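Local coordinates for protein thymidylate synthase thyX (Helicobacter pylori, PDB 3N3Y) that probably makes dTMP by reductive methylation of dUMP, using methylenetetrahydrofolate as methyl donor and FAD with NADPH for reduction, at residues 93-107 with 138-152. Sequence-based numbering, arbitrary orientation.
Sequences SRYTLRELKEVESFL and ENLRVLLSEHNIKND. With UMP (2'-deoxyuridine 5'-monophosphate), chain G.
Segment 93-107 runs antiparallel to 138-152, with the CA of Arg94 5.3 Å from that of Asn151 and Phe106 lying by Glu138 at the far end. Arg94 meets Asp152 side-on. Arg94 NE donates to Asp152 OD1 from above the carboxylate plane, and Arg94 NH2 meets Asp152 OD2 on the syn side at 3.0 Å, which makes a salt bridge. The bend at chi3 (67°) turns the guanidinium so that Arg94 NH1 can donate to O4 of dUMP at 2.8 Å. NH1 also bonds Lys186 O of the second subunit. A water joins Arg94 O to Asp152 OD1. Asn151 ND2 donates to the same Arg94 O, from above the carbonyl plane. In the middle, Leu100 CD1 packs against Leu140 CD2 (3.6 Å) and Leu144 CD1. At the other end, Glu138 OE1 accepts a nearly straight hydrogen bond of 2.8 Å from the backbone N of Phe106. Arg141 NH2 holds Glu138 OE2, while Ser105 CA lies over one guanidinium face. Ser93 OG and N and Arg94 N bind the dUMP phosphate. Asp152 is thus a second-shell residue. Its two bonds hold the Arg94 guanidinium with NH1 directed at uracil O4, and its charge probably offsets that of the arginine.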
ATOM      1  N   SER A  93      20.063 -15.449  -1.691  1.00 29.49           N
ATOM      2  CA  SER A  93      21.132 -16.260  -1.131  1.00 33.80           C
ATOM      3  C   SER A  93      20.748 -17.750  -1.089  1.00 34.12           C
ATOM      4  O   SER A  93      21.613 -18.616  -1.191  1.00 31.82           O
ATOM      5  CB  SER A  93      21.516 -15.770   0.272  1.00 34.49           C
ATOM      6  OG  SER A  93      20.516 -16.116   1.217  1.00 36.77           O
ATOM      7  N   ARG A  94      19.459 -18.046  -0.930  1.00 29.33           N
ATOM      8  CA  ARG A  94      19.004 -19.436  -0.930  1.00 32.83           C
ATOM      9  C   ARG A  94      19.345 -20.151  -2.246  1.00 36.46           C
ATOM     10  O   ARG A  94      19.455 -21.374  -2.283  1.00 39.76           O
ATOM     11  CB  ARG A  94      17.490 -19.530  -0.683  1.00 36.25           C
ATOM     12  CG  ARG A  94      16.999 -18.935   0.638  1.00 33.94           C
ATOM     13  CD  ARG A  94      15.485 -19.119   0.784  1.00 32.06           C
ATOM     14  NE  ARG A  94      15.117 -20.530   0.930  1.00 28.14           N
ATOM     15  CZ  ARG A  94      13.957 -21.049   0.530  1.00 35.65           C
ATOM     16  NH1 ARG A  94      13.040 -20.281  -0.044  1.00 31.44           N
ATOM     17  NH2 ARG A  94      13.710 -22.340   0.704  1.00 36.23           N
ATOM     18  N   TYR A  95      19.506 -19.403  -3.331  1.00 34.89           N
ATOM     19  CA  TYR A  95      19.743 -20.038  -4.622  1.00 37.31           C
ATOM     20  C   TYR A  95      21.027 -19.638  -5.340  1.00 37.59           C
ATOM     21  O   TYR A  95      21.282 -20.108  -6.439  1.00 41.67           O
ATOM     22  CB  TYR A  95      18.511 -19.886  -5.531  1.00 41.94           C
ATOM     23  CG  TYR A  95      17.386 -20.784  -5.053  1.00 50.58           C
ATOM     24  CD1 TYR A  95      17.461 -22.172  -5.226  1.00 52.96           C
ATOM     25  CD2 TYR A  95      16.279 -20.262  -4.381  1.00 48.66           C
ATOM     26  CE1 TYR A  95      16.455 -23.014  -4.771  1.00 53.93           C
ATOM     27  CE2 TYR A  95      15.260 -21.095  -3.922  1.00 49.89           C
ATOM     28  CZ  TYR A  95      15.356 -22.471  -4.118  1.00 59.14           C
ATOM     29  OH  TYR A  95      14.357 -23.306  -3.667  1.00 56.57           O
ATOM     30  N   THR A  96      21.846 -18.796  -4.720  1.00 33.11           N
ATOM     31  CA  THR A  96      23.054 -18.325  -5.384  1.00 35.71           C
ATOM     32  C   THR A  96      24.338 -18.513  -4.566  1.00 37.87           C
ATOM     33  O   THR A  96      25.426 -18.165  -5.036  1.00 37.76           O
ATOM     34  CB  THR A  96      22.956 -16.833  -5.714  1.00 32.49           C
ATOM     35  OG1 THR A  96      22.813 -16.109  -4.490  1.00 35.55           O
ATOM     36  CG2 THR A  96      21.767 -16.537  -6.639  1.00 36.27           C
ATOM     37  N   LEU A  97      24.215 -19.026  -3.344  1.00 35.95           N
ATOM     38  CA  LEU A  97      25.371 -19.124  -2.439  1.00 37.16           C
ATOM     39  C   LEU A  97      26.482 -20.022  -2.976  1.00 38.89           C
ATOM     40  O   LEU A  97      27.646 -19.849  -2.630  1.00 42.13           O
ATOM     41  CB  LEU A  97      24.950 -19.581  -1.033  1.00 33.76           C
ATOM     42  CG  LEU A  97      24.740 -18.432  -0.036  1.00 39.43           C
ATOM     43  CD1 LEU A  97      24.501 -18.945   1.396  1.00 30.87           C
ATOM     44  CD2 LEU A  97      25.923 -17.460  -0.067  1.00 36.40           C
ATOM     45  N   ARG A  98      26.118 -20.978  -3.823  1.00 39.71           N
ATOM     46  CA  ARG A  98      27.083 -21.885  -4.440  1.00 47.05           C
ATOM     47  C   ARG A  98      28.170 -21.155  -5.260  1.00 52.60           C
ATOM     48  O   ARG A  98      29.198 -21.742  -5.625  1.00 48.22           O
ATOM     49  CB  ARG A  98      26.344 -22.903  -5.301  1.00 49.87           C
ATOM     50  CG  ARG A  98      26.176 -24.273  -4.663  1.00 52.65           C
ATOM     51  CD  ARG A  98      27.055 -25.245  -5.429  1.00 66.55           C
ATOM     52  NE  ARG A  98      27.184 -24.810  -6.827  1.00 65.91           N
ATOM     53  CZ  ARG A  98      28.212 -25.099  -7.627  1.00 66.00           C
ATOM     54  NH1 ARG A  98      29.222 -25.836  -7.178  1.00 66.26           N
ATOM     55  NH2 ARG A  98      28.227 -24.647  -8.879  1.00 61.03           N
ATOM     56  N   GLU A  99      27.943 -19.873  -5.535  1.00 45.01           N
ATOM     57  CA  GLU A  99      28.973 -19.029  -6.134  1.00 48.21           C
ATOM     58  C   GLU A  99      30.306 -19.084  -5.364  1.00 49.35           C
ATOM     59  O   GLU A  99      31.370 -18.806  -5.931  1.00 51.34           O
ATOM     60  CB  GLU A  99      28.482 -17.578  -6.227  1.00 44.14           C
ATOM     61  CG  GLU A  99      28.360 -16.861  -4.873  1.00 45.85           C
ATOM     62  CD  GLU A  99      27.586 -15.548  -4.972  1.00 49.94           C
ATOM     63  OE1 GLU A  99      27.279 -15.128  -6.113  1.00 51.61           O
ATOM     64  OE2 GLU A  99      27.288 -14.933  -3.916  1.00 44.26           O
ATOM     65  N   LEU A 100      30.240 -19.424  -4.076  1.00 46.21           N
ATOM     66  CA  LEU A 100      31.429 -19.484  -3.205  1.00 48.01           C
ATOM     67  C   LEU A 100      32.172 -20.821  -3.300  1.00 49.83           C
ATOM     68  O   LEU A 100      33.343 -20.923  -2.939  1.00 50.11           O
ATOM     69  CB  LEU A 100      31.052 -19.245  -1.735  1.00 39.53           C
ATOM     70  CG  LEU A 100      30.693 -17.840  -1.256  1.00 41.90           C
ATOM     71  CD1 LEU A 100      30.469 -17.833   0.256  1.00 33.33           C
ATOM     72  CD2 LEU A 100      31.781 -16.843  -1.635  1.00 43.85           C
ATOM     73  N   LYS A 101      31.468 -21.845  -3.761  1.00 50.98           N
ATOM     74  CA  LYS A 101      32.032 -23.174  -3.911  1.00 57.05           C
ATOM     75  C   LYS A 101      33.300 -23.117  -4.753  1.00 59.78           C
ATOM     76  O   LYS A 101      34.237 -23.887  -4.550  1.00 59.96           O
ATOM     77  CB  LYS A 101      31.004 -24.079  -4.589  1.00 58.62           C
ATOM     78  CG  LYS A 101      31.467 -25.496  -4.822  1.00 61.76           C
ATOM     79  CD  LYS A 101      31.183 -26.366  -3.622  1.00 63.63           C
ATOM     80  CE  LYS A 101      31.406 -27.824  -3.982  1.00 73.65           C
ATOM     81  NZ  LYS A 101      30.639 -28.171  -5.213  1.00 74.41           N
ATOM     82  N   GLU A 102      33.330 -22.168  -5.680  1.00 60.26           N
ATOM     83  CA  GLU A 102      34.339 -22.149  -6.725  1.00 60.69           C
ATOM     84  C   GLU A 102      35.583 -21.312  -6.424  1.00 58.64           C
ATOM     85  O   GLU A 102      36.518 -21.300  -7.216  1.00 69.55           O
ATOM     86  CB  GLU A 102      33.693 -21.684  -8.039  1.00 67.66           C
ATOM     87  CG  GLU A 102      32.754 -22.728  -8.670  1.00 71.57           C
ATOM     88  CD  GLU A 102      31.300 -22.255  -8.821  1.00 73.40           C
ATOM     89  OE1 GLU A 102      31.064 -21.195  -9.450  1.00 73.05           O
ATOM     90  OE2 GLU A 102      30.390 -22.963  -8.328  1.00 67.71           O
ATOM     91  N   VAL A 103      35.614 -20.618  -5.291  1.00 58.18           N
ATOM     92  CA  VAL A 103      36.720 -19.692  -5.024  1.00 52.07           C
ATOM     93  C   VAL A 103      37.743 -20.208  -4.009  1.00 51.54           C
ATOM     94  O   VAL A 103      37.427 -21.068  -3.179  1.00 52.77           O
ATOM     95  CB  VAL A 103      36.205 -18.317  -4.558  1.00 53.42           C
ATOM     96  CG1 VAL A 103      34.977 -17.904  -5.377  1.00 51.53           C
ATOM     97  CG2 VAL A 103      35.882 -18.352  -3.079  1.00 48.69           C
ATOM     98  N   GLU A 104      38.962 -19.669  -4.083  1.00 52.01           N
ATOM     99  CA  GLU A 104      40.066 -20.061  -3.200  1.00 51.98           C
ATOM    100  C   GLU A 104      39.933 -19.417  -1.835  1.00 49.66           C
ATOM    101  O   GLU A 104      39.309 -18.365  -1.704  1.00 40.33           O
ATOM    102  CB  GLU A 104      41.432 -19.657  -3.782  1.00 55.87           C
ATOM    103  CG  GLU A 104      41.676 -20.086  -5.214  1.00 63.16           C
ATOM    104  CD  GLU A 104      41.212 -21.506  -5.479  1.00 77.83           C
ATOM    105  OE1 GLU A 104      41.496 -22.397  -4.640  1.00 78.08           O
ATOM    106  OE2 GLU A 104      40.559 -21.726  -6.528  1.00 79.55           O
ATOM    107  N   SER A 105      40.549 -20.045  -0.833  1.00 48.55           N
ATOM    108  CA  SER A 105      40.524 -19.548   0.540  1.00 46.65           C
ATOM    109  C   SER A 105      40.908 -18.077   0.617  1.00 41.38           C
ATOM    110  O   SER A 105      41.701 -17.601  -0.186  1.00 37.39           O
ATOM    111  CB  SER A 105      41.466 -20.367   1.425  1.00 42.12           C
ATOM    112  OG  SER A 105      41.609 -19.754   2.692  1.00 40.89           O
ATOM    113  N   PHE A 106      40.340 -17.364   1.587  1.00 41.81           N
ATOM    114  CA  PHE A 106      40.699 -15.961   1.821  1.00 37.57           C
ATOM    115  C   PHE A 106      41.704 -15.816   2.975  1.00 42.19           C
ATOM    116  O   PHE A 106      42.089 -14.703   3.337  1.00 42.17           O
ATOM    117  CB  PHE A 106      39.446 -15.122   2.091  1.00 36.80           C
ATOM    118  CG  PHE A 106      38.438 -15.145   0.965  1.00 39.08           C
ATOM    119  CD1 PHE A 106      38.605 -14.335  -0.149  1.00 40.86           C
ATOM    120  CD2 PHE A 106      37.331 -15.981   1.020  1.00 38.88           C
ATOM    121  CE1 PHE A 106      37.689 -14.357  -1.188  1.00 34.71           C
ATOM    122  CE2 PHE A 106      36.413 -16.009  -0.017  1.00 41.10           C
ATOM    123  CZ  PHE A 106      36.596 -15.193  -1.122  1.00 40.81           C
ATOM    124  N   LEU A 107      42.104 -16.945   3.560  1.00 42.14           N
ATOM    125  CA  LEU A 107      43.142 -16.967   4.590  1.00 43.39           C
ATOM    126  C   LEU A 107      44.471 -17.422   3.980  1.00 41.53           C
ATOM    127  O   LEU A 107      44.490 -18.276   3.099  1.00 43.32           O
ATOM    128  CB  LEU A 107      42.752 -17.898   5.738  1.00 43.69           C
ATOM    129  CG  LEU A 107      41.403 -17.598   6.392  1.00 42.88           C
ATOM    130  CD1 LEU A 107      41.086 -18.606   7.507  1.00 41.46           C
ATOM    131  CD2 LEU A 107      41.367 -16.170   6.917  1.00 41.76           C
ATOM    132  N   GLU A 138      35.064 -16.597   5.092  1.00 32.06           N
ATOM    133  CA  GLU A 138      35.867 -17.812   4.980  1.00 33.79           C
ATOM    134  C   GLU A 138      35.149 -19.024   5.595  1.00 32.17           C
ATOM    135  O   GLU A 138      35.046 -20.060   4.958  1.00 33.33           O
ATOM    136  CB  GLU A 138      37.275 -17.616   5.573  1.00 31.83           C
ATOM    137  CG  GLU A 138      38.172 -18.859   5.493  1.00 40.73           C
ATOM    138  CD  GLU A 138      38.495 -19.300   4.055  1.00 44.06           C
ATOM    139  OE1 GLU A 138      38.277 -18.513   3.105  1.00 46.79           O
ATOM    140  OE2 GLU A 138      38.982 -20.439   3.880  1.00 46.51           O
ATOM    141  N   ASN A 139      34.636 -18.894   6.817  1.00 30.12           N
ATOM    142  CA  ASN A 139      33.821 -19.972   7.388  1.00 31.11           C
ATOM    143  C   ASN A 139      32.640 -20.372   6.502  1.00 33.47           C
ATOM    144  O   ASN A 139      32.346 -21.564   6.360  1.00 30.41           O
ATOM    145  CB  ASN A 139      33.350 -19.630   8.796  1.00 30.10           C
ATOM    146  CG  ASN A 139      34.477 -19.717   9.811  1.00 33.08           C
ATOM    147  OD1 ASN A 139      34.457 -19.070  10.860  1.00 35.22           O
ATOM    148  ND2 ASN A 139      35.472 -20.507   9.489  1.00 24.17           N
ATOM    149  N   LEU A 140      31.977 -19.377   5.909  1.00 29.35           N
ATOM    150  CA  LEU A 140      30.863 -19.615   4.994  1.00 28.49           C
ATOM    151  C   LEU A 140      31.340 -20.410   3.785  1.00 33.09           C
ATOM    152  O   LEU A 140      30.688 -21.361   3.356  1.00 31.66           O
ATOM    153  CB  LEU A 140      30.267 -18.283   4.520  1.00 27.23           C
ATOM    154  CG  LEU A 140      29.002 -18.325   3.644  1.00 29.80           C
ATOM    155  CD1 LEU A 140      27.879 -19.040   4.377  1.00 28.00           C
ATOM    156  CD2 LEU A 140      28.554 -16.921   3.202  1.00 28.08           C
ATOM    157  N   ARG A 141      32.485 -20.009   3.237  1.00 35.86           N
ATOM    158  CA  ARG A 141      33.070 -20.697   2.089  1.00 39.37           C
ATOM    159  C   ARG A 141      33.340 -22.162   2.417  1.00 41.17           C
ATOM    160  O   ARG A 141      32.986 -23.048   1.648  1.00 41.10           O
ATOM    161  CB  ARG A 141      34.362 -20.022   1.613  1.00 37.95           C
ATOM    162  CG  ARG A 141      34.889 -20.625   0.325  1.00 40.06           C
ATOM    163  CD  ARG A 141      36.346 -20.327   0.090  1.00 42.70           C
ATOM    164  NE  ARG A 141      37.230 -20.897   1.110  1.00 47.85           N
ATOM    165  CZ  ARG A 141      37.718 -22.136   1.083  1.00 48.70           C
ATOM    166  NH1 ARG A 141      37.397 -22.965   0.098  1.00 50.36           N
ATOM    167  NH2 ARG A 141      38.525 -22.549   2.051  1.00 50.01           N
ATOM    168  N   VAL A 142      33.951 -22.407   3.571  1.00 37.36           N
ATOM    169  CA  VAL A 142      34.196 -23.767   4.026  1.00 38.22           C
ATOM    170  C   VAL A 142      32.909 -24.614   4.155  1.00 43.32           C
ATOM    171  O   VAL A 142      32.875 -25.760   3.704  1.00 41.95           O
ATOM    172  CB  VAL A 142      35.020 -23.772   5.329  1.00 43.22           C
ATOM    173  CG1 VAL A 142      35.050 -25.162   5.961  1.00 42.35           C
ATOM    174  CG2 VAL A 142      36.451 -23.265   5.051  1.00 42.95           C
ATOM    175  N   LEU A 143      31.853 -24.056   4.747  1.00 37.61           N
ATOM    176  CA  LEU A 143      30.602 -24.800   4.904  1.00 38.97           C
ATOM    177  C   LEU A 143      30.089 -25.290   3.567  1.00 40.11           C
ATOM    178  O   LEU A 143      29.661 -26.437   3.432  1.00 39.72           O
ATOM    179  CB  LEU A 143      29.522 -23.939   5.557  1.00 38.61           C
ATOM    180  CG  LEU A 143      29.763 -23.533   7.013  1.00 38.68           C
ATOM    181  CD1 LEU A 143      28.721 -22.492   7.444  1.00 30.49           C
ATOM    182  CD2 LEU A 143      29.756 -24.745   7.932  1.00 28.49           C
ATOM    183  N   LEU A 144      30.136 -24.402   2.584  1.00 39.11           N
ATOM    184  CA  LEU A 144      29.629 -24.681   1.250  1.00 42.15           C
ATOM    185  C   LEU A 144      30.531 -25.588   0.415  1.00 50.74           C
ATOM    186  O   LEU A 144      30.043 -26.342  -0.433  1.00 51.79           O
ATOM    187  CB  LEU A 144      29.455 -23.366   0.489  1.00 38.29           C
ATOM    188  CG  LEU A 144      28.419 -22.395   1.034  1.00 38.99           C
ATOM    189  CD1 LEU A 144      28.609 -21.032   0.408  1.00 37.93           C
ATOM    190  CD2 LEU A 144      27.025 -22.927   0.777  1.00 34.95           C
ATOM    191  N   SER A 145      31.839 -25.497   0.646  1.00 45.19           N
ATOM    192  CA  SER A 145      32.823 -25.988  -0.308  1.00 48.58           C
ATOM    193  C   SER A 145      33.439 -27.316   0.098  1.00 54.04           C
ATOM    194  O   SER A 145      33.738 -28.163  -0.744  1.00 60.01           O
ATOM    195  CB  SER A 145      33.924 -24.948  -0.492  1.00 49.53           C
ATOM    196  OG  SER A 145      34.782 -25.302  -1.558  1.00 62.61           O
ATOM    197  N   GLU A 146      33.632 -27.497   1.393  1.00 53.45           N
ATOM    198  CA  GLU A 146      34.262 -28.702   1.884  1.00 48.89           C
ATOM    199  C   GLU A 146      33.224 -29.660   2.462  1.00 51.35           C
ATOM    200  O   GLU A 146      33.306 -30.866   2.255  1.00 57.51           O
ATOM    201  CB  GLU A 146      35.355 -28.338   2.895  1.00 56.16           C
ATOM    202  CG  GLU A 146      36.230 -27.172   2.401  1.00 59.44           C
ATOM    203  CD  GLU A 146      37.608 -27.112   3.068  1.00 73.48           C
ATOM    204  OE1 GLU A 146      37.858 -27.925   3.989  1.00 80.45           O
ATOM    205  OE2 GLU A 146      38.437 -26.252   2.667  1.00 66.64           O
ATOM    206  N   HIS A 147      32.225 -29.128   3.152  1.00 47.61           N
ATOM    207  CA  HIS A 147      31.183 -29.977   3.730  1.00 44.64           C
ATOM    208  C   HIS A 147      29.934 -30.067   2.846  1.00 43.37           C
ATOM    209  O   HIS A 147      29.010 -30.823   3.137  1.00 42.12           O
ATOM    210  CB  HIS A 147      30.812 -29.475   5.121  1.00 43.30           C
ATOM    211  CG  HIS A 147      31.996 -29.207   5.991  1.00 46.23           C
ATOM    212  ND1 HIS A 147      32.730 -30.216   6.577  1.00 53.11           N
ATOM    213  CD2 HIS A 147      32.579 -28.047   6.374  1.00 48.45           C
ATOM    214  CE1 HIS A 147      33.714 -29.690   7.284  1.00 52.91           C
ATOM    215  NE2 HIS A 147      33.646 -28.374   7.179  1.00 53.80           N
ATOM    216  N   ASN A 148      29.908 -29.288   1.774  1.00 42.38           N
ATOM    217  CA  ASN A 148      28.770 -29.290   0.867  1.00 46.11           C
ATOM    218  C   ASN A 148      27.412 -29.160   1.555  1.00 44.45           C
ATOM    219  O   ASN A 148      26.467 -29.873   1.214  1.00 42.41           O
ATOM    220  CB  ASN A 148      28.786 -30.549   0.007  1.00 51.25           C
ATOM    221  CG  ASN A 148      29.744 -30.440  -1.155  1.00 65.13           C
ATOM    222  OD1 ASN A 148      30.917 -30.826  -1.060  1.00 59.86           O
ATOM    223  ND2 ASN A 148      29.252 -29.901  -2.269  1.00 73.03           N
ATOM    224  N   ILE A 149      27.311 -28.252   2.519  1.00 41.16           N
ATOM    225  CA  ILE A 149      26.040 -28.037   3.210  1.00 40.94           C
ATOM    226  C   ILE A 149      25.106 -27.198   2.328  1.00 34.60           C
ATOM    227  O   ILE A 149      25.558 -26.339   1.573  1.00 36.81           O
ATOM    228  CB  ILE A 149      26.266 -27.426   4.607  1.00 40.30           C
ATOM    229  CG1 ILE A 149      27.092 -28.409   5.449  1.00 38.31           C
ATOM    230  CG2 ILE A 149      24.930 -27.101   5.308  1.00 30.78           C
ATOM    231  CD1 ILE A 149      27.911 -27.754   6.515  1.00 37.40           C
ATOM    232  N   LYS A 150      23.814 -27.500   2.383  1.00 36.89           N
ATOM    233  CA  LYS A 150      22.811 -26.789   1.598  1.00 38.20           C
ATOM    234  C   LYS A 150      22.797 -25.285   1.889  1.00 34.31           C
ATOM    235  O   LYS A 150      23.036 -24.861   3.024  1.00 31.51           O
ATOM    236  CB  LYS A 150      21.428 -27.365   1.893  1.00 43.68           C
ATOM    237  CG  LYS A 150      21.220 -28.788   1.410  1.00 50.12           C
ATOM    238  CD  LYS A 150      19.795 -28.917   0.874  1.00 63.05           C
ATOM    239  CE  LYS A 150      19.614 -30.154   0.018  1.00 67.48           C
ATOM    240  NZ  LYS A 150      18.369 -30.039  -0.792  1.00 68.79           N
ATOM    241  N   ASN A 151      22.505 -24.496   0.861  1.00 31.54           N
ATOM    242  CA  ASN A 151      22.349 -23.045   0.993  1.00 33.52           C
ATOM    243  C   ASN A 151      21.427 -22.606   2.130  1.00 34.79           C
ATOM    244  O   ASN A 151      21.788 -21.717   2.896  1.00 28.67           O
ATOM    245  CB  ASN A 151      21.842 -22.444  -0.306  1.00 32.84           C
ATOM    246  CG  ASN A 151      22.862 -22.525  -1.428  1.00 38.46           C
ATOM    247  OD1 ASN A 151      24.041 -22.829  -1.204  1.00 35.68           O
ATOM    248  ND2 ASN A 151      22.414 -22.233  -2.651  1.00 35.55           N
ATOM    249  N   ASP A 152      20.249 -23.236   2.230  1.00 30.78           N
ATOM    250  CA  ASP A 152      19.249 -22.927   3.264  1.00 32.21           C
ATOM    251  C   ASP A 152      19.772 -22.998   4.704  1.00 31.57           C
ATOM    252  O   ASP A 152      19.216 -22.353   5.595  1.00 33.51           O
ATOM    253  CB  ASP A 152      18.013 -23.843   3.143  1.00 29.79           C
ATOM    254  CG  ASP A 152      16.994 -23.344   2.108  1.00 42.41           C
ATOM    255  OD1 ASP A 152      17.318 -22.400   1.342  1.00 40.90           O
ATOM    256  OD2 ASP A 152      15.862 -23.899   2.060  1.00 42.33           O
TER
HETATM  257  N1  UMP G 301      13.157 -13.761  -0.286  1.00 28.42           N
HETATM  258  C2  UMP G 301      12.088 -14.120   0.510  1.00 28.95           C
HETATM  259  N3  UMP G 301      11.809 -15.462   0.697  1.00 30.29           N
HETATM  260  C4  UMP G 301      12.605 -16.428   0.098  1.00 32.30           C
HETATM  261  C5  UMP G 301      13.686 -16.061  -0.707  1.00 27.92           C
HETATM  262  C6  UMP G 301      13.949 -14.712  -0.884  1.00 30.28           C
HETATM  263  O2  UMP G 301      11.393 -13.245   1.040  1.00 27.16           O
HETATM  264  O4  UMP G 301      12.353 -17.612   0.283  1.00 34.36           O
HETATM  265  C1' UMP G 301      13.455 -12.337  -0.450  1.00 26.00           C
HETATM  266  C2' UMP G 301      14.069 -11.853   0.863  1.00 25.27           C
HETATM  267  C3' UMP G 301      15.239 -10.997   0.418  1.00 28.50           C
HETATM  268  C4' UMP G 301      15.613 -11.557  -0.945  1.00 28.41           C
HETATM  269  O3' UMP G 301      14.805  -9.668   0.265  1.00 30.59           O
HETATM  270  O4' UMP G 301      14.434 -12.150  -1.451  1.00 31.04           O
HETATM  271  C5' UMP G 301      16.713 -12.624  -0.850  1.00 32.47           C
HETATM  272  O5' UMP G 301      16.441 -13.453   0.260  1.00 33.50           O
HETATM  273  P   UMP G 301      17.274 -14.767   0.662  1.00 33.07           P
HETATM  274  OP1 UMP G 301      18.671 -14.298   0.921  1.00 31.27           O
HETATM  275  OP2 UMP G 301      17.186 -15.816  -0.423  1.00 35.43           O
HETATM  276  OP3 UMP G 301      16.679 -15.368   1.893  1.00 37.00           O
HETATM  277  O   HOH W   1      17.519 -23.308  -1.079  1.00 37.50           O